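Extracellular ligand-binding receptor (Rhodopseudomonas palustris, PDB 4F06) binds p-hydroxybenzoic acid, a lignin breakdown product, and probably hands it on as the solute-binding component of an ABC transporter. Local coordinates at residues P206-F211 against G231-E236; G78-P83 against L202-P207; Q125-A130 against M197-L202; T119-F124 against S251-A256. All blocks are in the same frame, centred on the assembly; numbering follows the deposited sequence.

All four contacts are buried, and none is a surface contact. Contact 2 differs from the rest by spanning the ligand cleft: it joins loops that follow strands of the two sheets, with a tyrosine hydroxyl reaching a carbonyl and the ligand held between. Contacts 1 and 2 share the start of helix 206-217; contact 1 is partly water-bridged. Contacts 3 and 4 both draw on helix 123-136 and reach the same sheet, 3 through purely van der Waals packing and 4 through an aromatic cluster. Contacts 1 and 4 meet at D232, whose OD1 is bonded to Y253 OH. Contacts 1, 2 and 3 each supply residues that touch p-hydroxybenzoic acid, as does F121 of contact 4.

Contact 1 (P206-F211 against G231-E236); sequences PPTLGF and GDVVTE. With PHB (p-hydroxybenzoic acid), chain B.
T208 pushes its methyl into the short 3-10 turn at D232 and V233, and this is the tight part of the contact. Its CG2 lies 3.5 Å from D232 O and 3.6 Å from V233 CA, with V233 CG2 at 4.0 Å. The torsion (chi1 53°) tucks OG1 between the backbone N and the carbonyl carbon, where it bonds to G205 O one turn back and leaves the methyl beside the backbone N to pack. The other side is looser, bridged by two waters. One donates to D232 O at 2.7 Å and to T208 OG1, and accepts from T235 N; the second donates to V233 O at 2.8 Å and only weakly to T208 O. D232 turns its carboxylate away from the helix: OD1 takes the bond from PHB O4 at 2.7 Å, and OD2 is held by T230. Within the beta-alpha-beta crossover from strand 197-201 to 226-230, the start of helix 206-217 packs on the loop after 226-230, F211 and V233 both resting on T200.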
loop_
_atom_site.group_PDB
_atom_site.type_symbol
_atom_site.label_atom_id
_atom_site.label_comp_id
_atom_site.label_asym_id
_atom_site.label_seq_id
_atom_site.Cartn_x
_atom_site.Cartn_y
_atom_site.Cartn_z
ATOM N N PRO A 206 -0.295 -10.640 -9.670
ATOM C CA PRO A 206 -1.088 -11.635 -10.418
ATOM C C PRO A 206 -2.469 -11.958 -9.814
ATOM O O PRO A 206 -3.444 -12.114 -10.573
ATOM C CB PRO A 206 -0.186 -12.870 -10.424
ATOM C CG PRO A 206 1.197 -12.247 -10.474
ATOM C CD PRO A 206 1.119 -11.062 -9.528
ATOM N N PRO A 207 -2.616 -11.987 -8.464
ATOM C CA PRO A 207 -3.949 -12.341 -7.951
ATOM C C PRO A 207 -5.017 -11.320 -8.350
ATOM O O PRO A 207 -6.147 -11.701 -8.705
ATOM C CB PRO A 207 -3.751 -12.320 -6.423
ATOM C CG PRO A 207 -2.288 -12.715 -6.275
ATOM C CD PRO A 207 -1.617 -11.918 -7.370
ATOM N N THR A 208 -4.685 -10.017 -8.290
ATOM C CA THR A 208 -5.665 -9.003 -8.660
ATOM C C THR A 208 -6.002 -9.039 -10.140
ATOM O O THR A 208 -7.168 -8.835 -10.524
ATOM C CB THR A 208 -5.204 -7.618 -8.178
ATOM O OG1 THR A 208 -3.871 -7.326 -8.625
ATOM C CG2 THR A 208 -5.185 -7.537 -6.644
ATOM N N LEU A 209 -5.002 -9.266 -10.975
ATOM C CA LEU A 209 -5.275 -9.354 -12.395
ATOM C C LEU A 209 -6.225 -10.538 -12.685
ATOM O O LEU A 209 -7.182 -10.438 -13.471
ATOM C CB LEU A 209 -3.966 -9.516 -13.176
ATOM C CG LEU A 209 -4.175 -9.428 -14.716
ATOM C CD1 LEU A 209 -4.707 -8.057 -15.123
ATOM C CD2 LEU A 209 -2.872 -9.646 -15.452
ATOM N N GLY A 210 -5.933 -11.679 -12.070
ATOM C CA GLY A 210 -6.792 -12.866 -12.265
ATOM C C GLY A 210 -8.187 -12.668 -11.787
ATOM O O GLY A 210 -9.136 -13.060 -12.459
ATOM N N PHE A 211 -8.344 -12.052 -10.619
ATOM C CA PHE A 211 -9.682 -11.863 -10.061
ATOM C C PHE A 211 -10.494 -10.937 -10.979
ATOM O O PHE A 211 -11.624 -11.256 -11.310
ATOM C CB PHE A 211 -9.580 -11.282 -8.627
ATOM C CG PHE A 211 -10.916 -11.141 -7.951
ATOM C CD1 PHE A 211 -11.732 -10.040 -8.190
ATOM C CD2 PHE A 211 -11.347 -12.125 -7.052
ATOM C CE1 PHE A 211 -12.977 -9.972 -7.542
ATOM C CE2 PHE A 211 -12.550 -12.022 -6.382
ATOM C CZ PHE A 211 -13.382 -10.933 -6.635
ATOM N N GLY A 231 -7.711 0.008 -3.779
ATOM C CA GLY A 231 -6.904 0.321 -4.980
ATOM C C GLY A 231 -5.838 -0.714 -5.290
ATOM O O GLY A 231 -5.313 -0.731 -6.399
ATOM N N ASP A 232 -5.551 -1.619 -4.355
ATOM C CA ASP A 232 -4.661 -2.754 -4.617
ATOM C C ASP A 232 -5.094 -3.531 -5.841
ATOM O O ASP A 232 -4.262 -4.166 -6.490
ATOM C CB ASP A 232 -4.704 -3.678 -3.399
ATOM C CG ASP A 232 -4.391 -2.906 -2.141
ATOM O OD1 ASP A 232 -3.211 -2.667 -1.856
ATOM O OD2 ASP A 232 -5.361 -2.468 -1.478
ATOM N N VAL A 233 -6.393 -3.528 -6.113
ATOM C CA VAL A 233 -6.955 -4.419 -7.129
ATOM C C VAL A 233 -6.881 -3.830 -8.540
ATOM O O VAL A 233 -7.057 -4.567 -9.512
ATOM C CB VAL A 233 -8.386 -4.807 -6.688
ATOM C CG1 VAL A 233 -9.055 -5.723 -7.712
ATOM C CG2 VAL A 233 -8.372 -5.450 -5.293
ATOM N N VAL A 234 -6.587 -2.522 -8.655
ATOM C CA VAL A 234 -6.599 -1.821 -9.934
ATOM C C VAL A 234 -5.376 -0.928 -10.077
ATOM O O VAL A 234 -5.431 0.163 -10.607
ATOM C CB VAL A 234 -7.897 -1.047 -10.167
ATOM C CG1 VAL A 234 -9.055 -2.005 -10.442
ATOM C CG2 VAL A 234 -8.210 -0.145 -8.979
ATOM N N THR A 235 -4.218 -1.423 -9.675
ATOM C CA THR A 235 -2.994 -0.640 -9.830
ATOM C C THR A 235 -2.748 -0.271 -11.279
ATOM O O THR A 235 -3.021 -1.034 -12.215
ATOM C CB THR A 235 -1.759 -1.268 -9.200
ATOM O OG1 THR A 235 -1.473 -2.507 -9.822
ATOM C CG2 THR A 235 -1.963 -1.460 -7.690
ATOM N N GLU A 236 -2.221 0.947 -11.482
ATOM C CA GLU A 236 -2.158 1.538 -12.805
ATOM C C GLU A 236 -1.474 0.657 -13.846
ATOM O O GLU A 236 -1.954 0.592 -14.981
ATOM C CB GLU A 236 -1.581 2.961 -12.738
ATOM C CG GLU A 236 -2.585 3.973 -12.186
ATOM C CD GLU A 236 -2.585 4.066 -10.667
ATOM O OE1 GLU A 236 -1.909 3.248 -9.937
ATOM O OE2 GLU A 236 -3.280 4.970 -10.179
HETATM C "C1'" PHB B . 0.220 -6.891 2.570
HETATM O "O1'" PHB B . 0.070 -6.245 3.616
HETATM O "O2'" PHB B . 0.649 -8.096 2.559
HETATM C C1 PHB B . -0.177 -6.240 1.283
HETATM C C2 PHB B . -1.140 -5.213 1.277
HETATM C C3 PHB B . -1.545 -4.648 0.091
HETATM C C4 PHB B . -1.041 -5.104 -1.109
HETATM C C5 PHB B . -0.103 -6.116 -1.124
HETATM C C6 PHB B . 0.329 -6.705 0.059
HETATM O O4 PHB B . -1.443 -4.617 -2.299
HETATM O O HOH W 1 -3.452 -4.219 -9.065
HETATM O O HOH W 2 -6.443 -6.132 -11.694
#

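Contact 2 (G78-P83 against L202-P207); sequences GLYFTP and LPAGPP. With PHB (p-hydroxybenzoic acid), chain B.
The ligand cleft of a two-lobed periplasmic binding protein runs between Y80-F81 and P203-A204, each pair in a loop that follows a strand of a different sheet. Y80 swings its ring opposite its backbone N (chi1 -167°), which sends the hydroxyl across the cleft to donate to A204 O at 2.7 Å, tilted 26° from the carbonyl plane. One face of that ring meets the ligand, offset toward the rim. A phenylalanine here keeps the ring but has no hydroxyl, so A204 O would probably lose its mate on the facing loop. Next to Y80, F81 CE1 touches P203 CB at 4.1 Å, the proline sitting at the ring edge, and the same CB packs 3.5 Å from PHB C5. The carboxylate lies at the start of helix 82-88, probably favouring its negative charge: T82 N donates to PHB O2' at 2.8 Å and T82 OG1 to PHB O1' at 2.6 Å. At the phenol end, A204 N points almost straight (176°) at PHB O4, 3.1 Å away.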
loop_
_atom_site.group_PDB
_atom_site.type_symbol
_atom_site.label_atom_id
_atom_site.label_comp_id
_atom_site.label_asym_id
_atom_site.label_seq_id
_atom_site.Cartn_x
_atom_site.Cartn_y
_atom_site.Cartn_z
ATOM N N GLY A 78 10.815 -0.888 3.599
ATOM C CA GLY A 78 10.221 -1.668 2.510
ATOM C C GLY A 78 9.112 -2.539 3.023
ATOM O O GLY A 78 8.207 -2.060 3.742
ATOM N N LEU A 79 9.211 -3.833 2.695
ATOM C CA LEU A 79 8.325 -4.917 3.183
ATOM C C LEU A 79 6.985 -4.871 2.481
ATOM O O LEU A 79 6.017 -4.219 2.937
ATOM C CB LEU A 79 8.207 -4.986 4.727
ATOM C CG LEU A 79 9.479 -5.358 5.506
ATOM C CD1 LEU A 79 9.938 -6.776 5.126
ATOM C CD2 LEU A 79 10.602 -4.334 5.408
ATOM N N TYR A 80 6.919 -5.576 1.359
ATOM C CA TYR A 80 5.681 -5.633 0.604
ATOM C C TYR A 80 4.575 -6.407 1.372
ATOM O O TYR A 80 3.435 -5.928 1.491
ATOM C CB TYR A 80 5.928 -6.289 -0.758
ATOM C CG TYR A 80 4.780 -6.119 -1.721
ATOM C CD1 TYR A 80 4.394 -4.838 -2.138
ATOM C CD2 TYR A 80 4.068 -7.231 -2.205
ATOM C CE1 TYR A 80 3.313 -4.669 -3.007
ATOM C CE2 TYR A 80 3.010 -7.084 -3.112
ATOM C CZ TYR A 80 2.633 -5.801 -3.493
ATOM O OH TYR A 80 1.566 -5.559 -4.342
ATOM N N PHE A 81 4.916 -7.611 1.869
ATOM C CA PHE A 81 3.915 -8.478 2.470
ATOM C C PHE A 81 3.865 -8.372 3.996
ATOM O O PHE A 81 4.912 -8.416 4.666
ATOM C CB PHE A 81 4.186 -9.940 2.074
ATOM C CG PHE A 81 3.955 -10.234 0.591
ATOM C CD1 PHE A 81 2.652 -10.242 0.104
ATOM C CD2 PHE A 81 5.010 -10.513 -0.262
ATOM C CE1 PHE A 81 2.402 -10.524 -1.230
ATOM C CE2 PHE A 81 4.755 -10.803 -1.603
ATOM C CZ PHE A 81 3.444 -10.824 -2.090
ATOM N N THR A 82 2.650 -8.378 4.489
ATOM C CA THR A 82 2.450 -8.378 5.951
ATOM C C THR A 82 3.267 -9.435 6.712
ATOM O O THR A 82 3.921 -9.090 7.674
ATOM C CB THR A 82 0.948 -8.478 6.274
ATOM O OG1 THR A 82 0.321 -7.222 6.062
ATOM C CG2 THR A 82 0.687 -8.894 7.722
ATOM N N PRO A 83 3.210 -10.727 6.327
ATOM C CA PRO A 83 3.946 -11.738 7.104
ATOM C C PRO A 83 5.434 -11.485 7.143
ATOM O O PRO A 83 6.114 -11.879 8.082
ATOM C CB PRO A 83 3.575 -13.085 6.420
ATOM C CG PRO A 83 2.987 -12.680 5.076
ATOM C CD PRO A 83 2.295 -11.370 5.360
ATOM N N LEU A 202 -7.159 -8.318 -2.879
ATOM C CA LEU A 202 -6.087 -9.305 -2.996
ATOM C C LEU A 202 -4.823 -8.449 -3.109
ATOM O O LEU A 202 -4.883 -7.299 -3.541
ATOM C CB LEU A 202 -6.235 -10.190 -4.245
ATOM C CG LEU A 202 -7.616 -10.805 -4.519
ATOM C CD1 LEU A 202 -8.503 -9.872 -5.331
ATOM C CD2 LEU A 202 -7.436 -12.109 -5.260
ATOM N N PRO A 203 -3.636 -8.980 -2.789
ATOM C CA PRO A 203 -2.402 -8.177 -2.919
ATOM C C PRO A 203 -2.175 -7.859 -4.395
ATOM O O PRO A 203 -2.364 -8.713 -5.299
ATOM C CB PRO A 203 -1.304 -9.118 -2.387
ATOM C CG PRO A 203 -1.902 -10.502 -2.522
ATOM C CD PRO A 203 -3.396 -10.331 -2.257
ATOM N N ALA A 204 -1.779 -6.613 -4.656
ATOM C CA ALA A 204 -1.567 -6.186 -6.051
ATOM C C ALA A 204 -0.515 -7.057 -6.703
ATOM O O ALA A 204 0.537 -7.360 -6.147
ATOM C CB ALA A 204 -1.154 -4.748 -6.057
ATOM N N GLY A 205 -0.819 -7.516 -7.918
ATOM C CA GLY A 205 0.019 -8.464 -8.652
ATOM C C GLY A 205 -0.848 -9.456 -9.378
ATOM O O GLY A 205 -2.027 -9.183 -9.651
ATOM N N PRO A 206 -0.295 -10.640 -9.670
ATOM C CA PRO A 206 -1.088 -11.635 -10.418
ATOM C C PRO A 206 -2.469 -11.958 -9.814
ATOM O O PRO A 206 -3.444 -12.114 -10.573
ATOM C CB PRO A 206 -0.186 -12.870 -10.424
ATOM C CG PRO A 206 1.197 -12.247 -10.474
ATOM C CD PRO A 206 1.119 -11.062 -9.528
ATOM N N PRO A 207 -2.616 -11.987 -8.464
ATOM C CA PRO A 207 -3.949 -12.341 -7.951
ATOM C C PRO A 207 -5.017 -11.320 -8.350
ATOM O O PRO A 207 -6.147 -11.701 -8.705
ATOM C CB PRO A 207 -3.751 -12.320 -6.423
ATOM C CG PRO A 207 -2.288 -12.715 -6.275
ATOM C CD PRO A 207 -1.617 -11.918 -7.370
HETATM C "C1'" PHB B . 0.220 -6.891 2.570
HETATM O "O1'" PHB B . 0.070 -6.245 3.616
HETATM O "O2'" PHB B . 0.649 -8.096 2.559
HETATM C C1 PHB B . -0.177 -6.240 1.283
HETATM C C2 PHB B . -1.140 -5.213 1.277
HETATM C C3 PHB B . -1.545 -4.648 0.091
HETATM C C4 PHB B . -1.041 -5.104 -1.109
HETATM C C5 PHB B . -0.103 -6.116 -1.124
HETATM C C6 PHB B . 0.329 -6.705 0.059
HETATM O O4 PHB B . -1.443 -4.617 -2.299
#

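Contact 3 (Q125-A130 against M197-L202); sequences QNTVPA and MIFTFL. With PHB (p-hydroxybenzoic acid), chain B.
T127 is the first residue of helix segment 125-130 to meet the strand, at the far end of the F199 ring. Its CG2 and OG1 both come 3.6 Å from F199 CZ, the two side chains crossing at about a right angle. OG1 is not spent on the phenylalanine: with chi1 at -63° it sits beside its own backbone N and bonds back to M123 O, while CG2 is left for the apolar contact. At P129 the helix kinks, since the proline nitrogen has no bond to the preceding turn. A130, just past the kink, sets its methyl 3.9 Å from F199 CE1, so the ring end is touched from two successive turns. Two residues along the strand, F201 points its edge into the pocket, with CE1 3.6 Å from PHB C3. Helix 123-136 thus packs on the sheet of this alpha/beta lobe: A130 and T127 also touch M228 and T230 of adjacent strand 226-230, and F159 of helix 150-165 stacks on F199.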
loop_
_atom_site.group_PDB
_atom_site.type_symbol
_atom_site.label_atom_id
_atom_site.label_comp_id
_atom_site.label_asym_id
_atom_site.label_seq_id
_atom_site.Cartn_x
_atom_site.Cartn_y
_atom_site.Cartn_z
ATOM N N GLN A 125 -7.929 1.693 6.823
ATOM C CA GLN A 125 -7.908 3.076 6.375
ATOM C C GLN A 125 -8.585 3.250 5.007
ATOM O O GLN A 125 -9.394 4.157 4.830
ATOM C CB GLN A 125 -6.455 3.535 6.314
ATOM C CG GLN A 125 -6.252 5.023 6.002
ATOM C CD GLN A 125 -4.774 5.348 6.155
ATOM O OE1 GLN A 125 -3.892 4.610 5.659
ATOM N NE2 GLN A 125 -4.479 6.427 6.857
ATOM N N ASN A 126 -8.287 2.361 4.053
ATOM C CA ASN A 126 -8.897 2.433 2.727
ATOM C C ASN A 126 -10.265 1.757 2.669
ATOM O O ASN A 126 -11.112 2.136 1.838
ATOM C CB ASN A 126 -7.989 1.817 1.651
ATOM C CG ASN A 126 -6.763 2.663 1.319
ATOM O OD1 ASN A 126 -5.628 2.126 1.069
ATOM N ND2 ASN A 126 -6.974 3.945 1.259
ATOM N N THR A 127 -10.529 0.769 3.535
ATOM C CA THR A 127 -11.786 0.001 3.437
ATOM C C THR A 127 -12.978 0.706 4.065
ATOM O O THR A 127 -14.110 0.579 3.574
ATOM C CB THR A 127 -11.593 -1.395 4.066
ATOM O OG1 THR A 127 -10.618 -2.102 3.317
ATOM C CG2 THR A 127 -12.905 -2.200 4.033
ATOM N N VAL A 128 -12.768 1.437 5.165
ATOM C CA VAL A 128 -13.930 2.125 5.775
ATOM C C VAL A 128 -14.580 3.057 4.730
ATOM O O VAL A 128 -15.811 3.034 4.601
ATOM C CB VAL A 128 -13.472 2.817 7.076
ATOM C CG1 VAL A 128 -14.488 3.873 7.538
ATOM C CG2 VAL A 128 -13.259 1.757 8.171
ATOM N N PRO A 129 -13.806 3.874 3.964
ATOM C CA PRO A 129 -14.473 4.656 2.908
ATOM C C PRO A 129 -15.148 3.807 1.829
ATOM O O PRO A 129 -16.180 4.223 1.305
ATOM C CB PRO A 129 -13.320 5.517 2.346
ATOM C CG PRO A 129 -12.432 5.735 3.560
ATOM C CD PRO A 129 -12.430 4.354 4.205
ATOM N N ALA A 130 -14.582 2.648 1.479
ATOM C CA ALA A 130 -15.220 1.787 0.482
ATOM C C ALA A 130 -16.595 1.383 0.958
ATOM O O ALA A 130 -17.537 1.354 0.139
ATOM C CB ALA A 130 -14.377 0.552 0.204
HETATM N N MSE A 197 -23.270 -6.237 -5.299
HETATM C CA MSE A 197 -21.953 -5.643 -5.350
HETATM C C MSE A 197 -20.984 -6.624 -4.691
HETATM O O MSE A 197 -21.349 -7.346 -3.728
HETATM C CB MSE A 197 -21.933 -4.296 -4.610
HETATM C CG MSE A 197 -20.574 -3.581 -4.609
HETATM SE SE MSE A 197 -20.640 -1.855 -3.774
HETATM C CE MSE A 197 -21.658 -0.944 -5.162
ATOM N N ILE A 198 -19.753 -6.652 -5.193
ATOM C CA ILE A 198 -18.628 -7.368 -4.567
ATOM C C ILE A 198 -17.723 -6.340 -3.929
ATOM O O ILE A 198 -17.501 -5.267 -4.516
ATOM C CB ILE A 198 -17.822 -8.076 -5.679
ATOM C CG1 ILE A 198 -18.649 -9.195 -6.324
ATOM C CG2 ILE A 198 -16.523 -8.658 -5.136
ATOM C CD1 ILE A 198 -18.089 -9.603 -7.677
ATOM N N PHE A 199 -17.215 -6.667 -2.742
ATOM C CA PHE A 199 -16.073 -5.938 -2.191
ATOM C C PHE A 199 -14.894 -6.894 -2.145
ATOM O O PHE A 199 -15.033 -8.004 -1.627
ATOM C CB PHE A 199 -16.338 -5.404 -0.774
ATOM C CG PHE A 199 -15.082 -4.868 -0.151
ATOM C CD1 PHE A 199 -14.507 -3.673 -0.630
ATOM C CD2 PHE A 199 -14.445 -5.576 0.855
ATOM C CE1 PHE A 199 -13.309 -3.196 -0.106
ATOM C CE2 PHE A 199 -13.251 -5.100 1.390
ATOM C CZ PHE A 199 -12.692 -3.911 0.927
ATOM N N THR A 200 -13.747 -6.479 -2.687
ATOM C CA THR A 200 -12.588 -7.350 -2.726
ATOM C C THR A 200 -11.282 -6.661 -2.409
ATOM O O THR A 200 -11.063 -5.468 -2.674
ATOM C CB THR A 200 -12.517 -8.071 -4.108
ATOM O OG1 THR A 200 -11.542 -9.124 -4.078
ATOM C CG2 THR A 200 -12.124 -7.106 -5.178
ATOM N N PHE A 201 -10.395 -7.464 -1.825
ATOM C CA PHE A 201 -8.978 -7.176 -1.731
ATOM C C PHE A 201 -8.189 -8.454 -2.041
ATOM O O PHE A 201 -8.532 -9.525 -1.497
ATOM C CB PHE A 201 -8.562 -6.762 -0.299
ATOM C CG PHE A 201 -7.070 -6.893 -0.072
ATOM C CD1 PHE A 201 -6.147 -5.958 -0.578
ATOM C CD2 PHE A 201 -6.569 -8.022 0.609
ATOM C CE1 PHE A 201 -4.792 -6.123 -0.440
ATOM C CE2 PHE A 201 -5.193 -8.186 0.754
ATOM C CZ PHE A 201 -4.301 -7.252 0.237
ATOM N N LEU A 202 -7.159 -8.318 -2.879
ATOM C CA LEU A 202 -6.087 -9.305 -2.996
ATOM C C LEU A 202 -4.823 -8.449 -3.109
ATOM O O LEU A 202 -4.883 -7.299 -3.541
ATOM C CB LEU A 202 -6.235 -10.190 -4.245
ATOM C CG LEU A 202 -7.616 -10.805 -4.519
ATOM C CD1 LEU A 202 -8.503 -9.872 -5.331
ATOM C CD2 LEU A 202 -7.436 -12.109 -5.260
HETATM C "C1'" PHB B . 0.220 -6.891 2.570
HETATM O "O1'" PHB B . 0.070 -6.245 3.616
HETATM O "O2'" PHB B . 0.649 -8.096 2.559
HETATM C C1 PHB B . -0.177 -6.240 1.283
HETATM C C2 PHB B . -1.140 -5.213 1.277
HETATM C C3 PHB B . -1.545 -4.648 0.091
HETATM C C4 PHB B . -1.041 -5.104 -1.109
HETATM C C5 PHB B . -0.103 -6.116 -1.124
HETATM C C6 PHB B . 0.329 -6.705 0.059
HETATM O O4 PHB B . -1.443 -4.617 -2.299
#

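Contact 4 (T119-F124 against S251-A256); sequences TSFTMF and STYHYA
F121 lays its CB over the imidazole face of H254, 3.8 Å from the ring centroid and 17° off the normal, a CH-pi contact. The two rings themselves are near parallel but slid apart, with centroids 4.5 Å from each other, so there is little overlap. In F121, chi1 56° puts CG between the backbone N and the carbonyl carbon, which turns the ring toward H254. Y253 brings its edge against a face of F121 in an edge-to-face pair, centroids 5.3 Å apart and planes at 57°; its OH lies 3.6 Å from F121 CZ. H254 CD2 lies 3.6 Å from S120 O, a carbonyl whose hydrogen bond comes from Q338 NE2. With H254 cut back to an alanine, F121 CB would probably lose its cover, a gap would open beside its ring and N126 OD1 would be left without its weak bond from ND1. F121 touches the ligand, and Y253 OH is bonded to D232 OD1, the oxygen that also accepts the ligand's phenolic hydroxyl. The chemistry is thus mixed: the offset imidazole and tyrosine edge probably help hold F121 in the pocket wall, while the tyrosine hydroxyl probably helps position that carboxylate.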
loop_
_atom_site.group_PDB
_atom_site.type_symbol
_atom_site.label_atom_id
_atom_site.label_comp_id
_atom_site.label_asym_id
_atom_site.label_seq_id
_atom_site.Cartn_x
_atom_site.Cartn_y
_atom_site.Cartn_z
ATOM N N THR A 119 4.604 4.489 5.907
ATOM C CA THR A 119 4.277 5.556 4.939
ATOM C C THR A 119 3.409 5.009 3.803
ATOM O O THR A 119 3.209 5.732 2.796
ATOM C CB THR A 119 5.560 6.185 4.346
ATOM O OG1 THR A 119 6.344 5.131 3.790
ATOM C CG2 THR A 119 6.361 6.909 5.428
ATOM N N SER A 120 2.855 3.809 3.964
ATOM C CA SER A 120 1.991 3.268 2.921
ATOM C C SER A 120 0.527 3.554 3.253
ATOM O O SER A 120 0.032 4.650 2.918
ATOM C CB SER A 120 2.282 1.783 2.688
ATOM O OG SER A 120 2.102 1.058 3.927
ATOM N N PHE A 121 -0.164 2.626 3.946
ATOM C CA PHE A 121 -1.621 2.694 4.164
ATOM C C PHE A 121 -1.946 1.544 5.067
ATOM O O PHE A 121 -1.129 0.622 5.245
ATOM C CB PHE A 121 -2.419 2.609 2.823
ATOM C CG PHE A 121 -2.087 1.358 1.997
ATOM C CD1 PHE A 121 -0.914 1.377 1.200
ATOM C CD2 PHE A 121 -2.889 0.223 2.005
ATOM C CE1 PHE A 121 -0.588 0.265 0.396
ATOM C CE2 PHE A 121 -2.565 -0.890 1.217
ATOM C CZ PHE A 121 -1.410 -0.866 0.449
ATOM N N THR A 122 -3.163 1.537 5.599
ATOM C CA THR A 122 -3.718 0.287 6.175
ATOM C C THR A 122 -4.974 -0.140 5.449
ATOM O O THR A 122 -5.633 0.647 4.735
ATOM C CB THR A 122 -3.985 0.307 7.703
ATOM O OG1 THR A 122 -5.195 1.026 7.954
ATOM C CG2 THR A 122 -2.804 0.873 8.451
HETATM N N MSE A 123 -5.308 -1.409 5.581
HETATM C CA MSE A 123 -6.527 -1.912 4.985
HETATM C C MSE A 123 -7.768 -1.258 5.575
HETATM O O MSE A 123 -8.669 -0.869 4.860
HETATM C CB MSE A 123 -6.607 -3.428 5.124
HETATM C CG MSE A 123 -5.407 -4.147 4.485
HETATM SE SE MSE A 123 -5.090 -3.687 2.624
HETATM C CE MSE A 123 -6.866 -4.007 1.962
ATOM N N PHE A 124 -7.825 -1.122 6.904
ATOM C CA PHE A 124 -8.953 -0.401 7.490
ATOM C C PHE A 124 -9.078 1.032 6.974
ATOM O O PHE A 124 -10.183 1.529 6.732
ATOM C CB PHE A 124 -8.763 -0.340 9.019
ATOM C CG PHE A 124 -9.486 -1.426 9.770
ATOM C CD1 PHE A 124 -8.914 -2.707 9.912
ATOM C CD2 PHE A 124 -10.701 -1.171 10.448
ATOM C CE1 PHE A 124 -9.593 -3.690 10.637
ATOM C CE2 PHE A 124 -11.338 -2.179 11.174
ATOM C CZ PHE A 124 -10.783 -3.436 11.264
ATOM N N SER A 251 -12.834 1.974 -6.848
ATOM C CA SER A 251 -11.905 1.599 -5.792
ATOM C C SER A 251 -11.671 2.752 -4.864
ATOM O O SER A 251 -11.752 3.915 -5.286
ATOM C CB SER A 251 -10.574 1.110 -6.399
ATOM O OG SER A 251 -9.922 2.139 -7.134
ATOM N N THR A 252 -11.267 2.460 -3.626
ATOM C CA THR A 252 -10.821 3.488 -2.706
ATOM C C THR A 252 -9.328 3.302 -2.460
ATOM O O THR A 252 -8.841 2.186 -2.255
ATOM C CB THR A 252 -11.622 3.488 -1.397
ATOM O OG1 THR A 252 -11.631 2.146 -0.897
ATOM C CG2 THR A 252 -13.043 4.005 -1.645
ATOM N N TYR A 253 -8.589 4.394 -2.448
ATOM C CA TYR A 253 -7.163 4.295 -2.239
ATOM C C TYR A 253 -6.585 5.649 -1.931
ATOM O O TYR A 253 -7.152 6.711 -2.284
ATOM C CB TYR A 253 -6.442 3.758 -3.472
ATOM C CG TYR A 253 -5.311 2.763 -3.242
ATOM C CD1 TYR A 253 -5.398 1.764 -2.235
ATOM C CD2 TYR A 253 -4.208 2.700 -4.119
ATOM C CE1 TYR A 253 -4.428 0.765 -2.106
ATOM C CE2 TYR A 253 -3.269 1.676 -4.037
ATOM C CZ TYR A 253 -3.380 0.721 -3.042
ATOM O OH TYR A 253 -2.424 -0.280 -2.985
ATOM N N HIS A 254 -5.413 5.627 -1.312
ATOM C CA HIS A 254 -4.691 6.823 -0.873
ATOM C C HIS A 254 -3.823 7.461 -1.969
ATOM O O HIS A 254 -3.330 8.562 -1.783
ATOM C CB HIS A 254 -3.814 6.443 0.341
ATOM C CG HIS A 254 -2.877 5.353 -0.025
ATOM N ND1 HIS A 254 -3.316 4.088 -0.364
ATOM C CD2 HIS A 254 -1.516 5.385 -0.243
ATOM C CE1 HIS A 254 -2.259 3.368 -0.785
ATOM N NE2 HIS A 254 -1.151 4.138 -0.700
ATOM N N TYR A 255 -3.617 6.773 -3.086
ATOM C CA TYR A 255 -2.782 7.326 -4.145
ATOM C C TYR A 255 -3.293 6.892 -5.497
ATOM O O TYR A 255 -3.547 5.699 -5.716
ATOM C CB TYR A 255 -1.287 6.917 -3.999
ATOM C CG TYR A 255 -0.420 7.538 -5.093
ATOM C CD1 TYR A 255 -0.249 8.927 -5.148
ATOM C CD2 TYR A 255 0.150 6.764 -6.120
ATOM C CE1 TYR A 255 0.497 9.524 -6.162
ATOM C CE2 TYR A 255 0.930 7.376 -7.119
ATOM C CZ TYR A 255 1.052 8.748 -7.156
ATOM O OH TYR A 255 1.783 9.328 -8.175
ATOM N N ALA A 256 -3.319 7.845 -6.432
ATOM C CA ALA A 256 -3.508 7.571 -7.864
ATOM C C ALA A 256 -2.419 8.290 -8.642
ATOM O O ALA A 256 -2.110 9.446 -8.337
ATOM C CB ALA A 256 -4.888 8.024 -8.375
#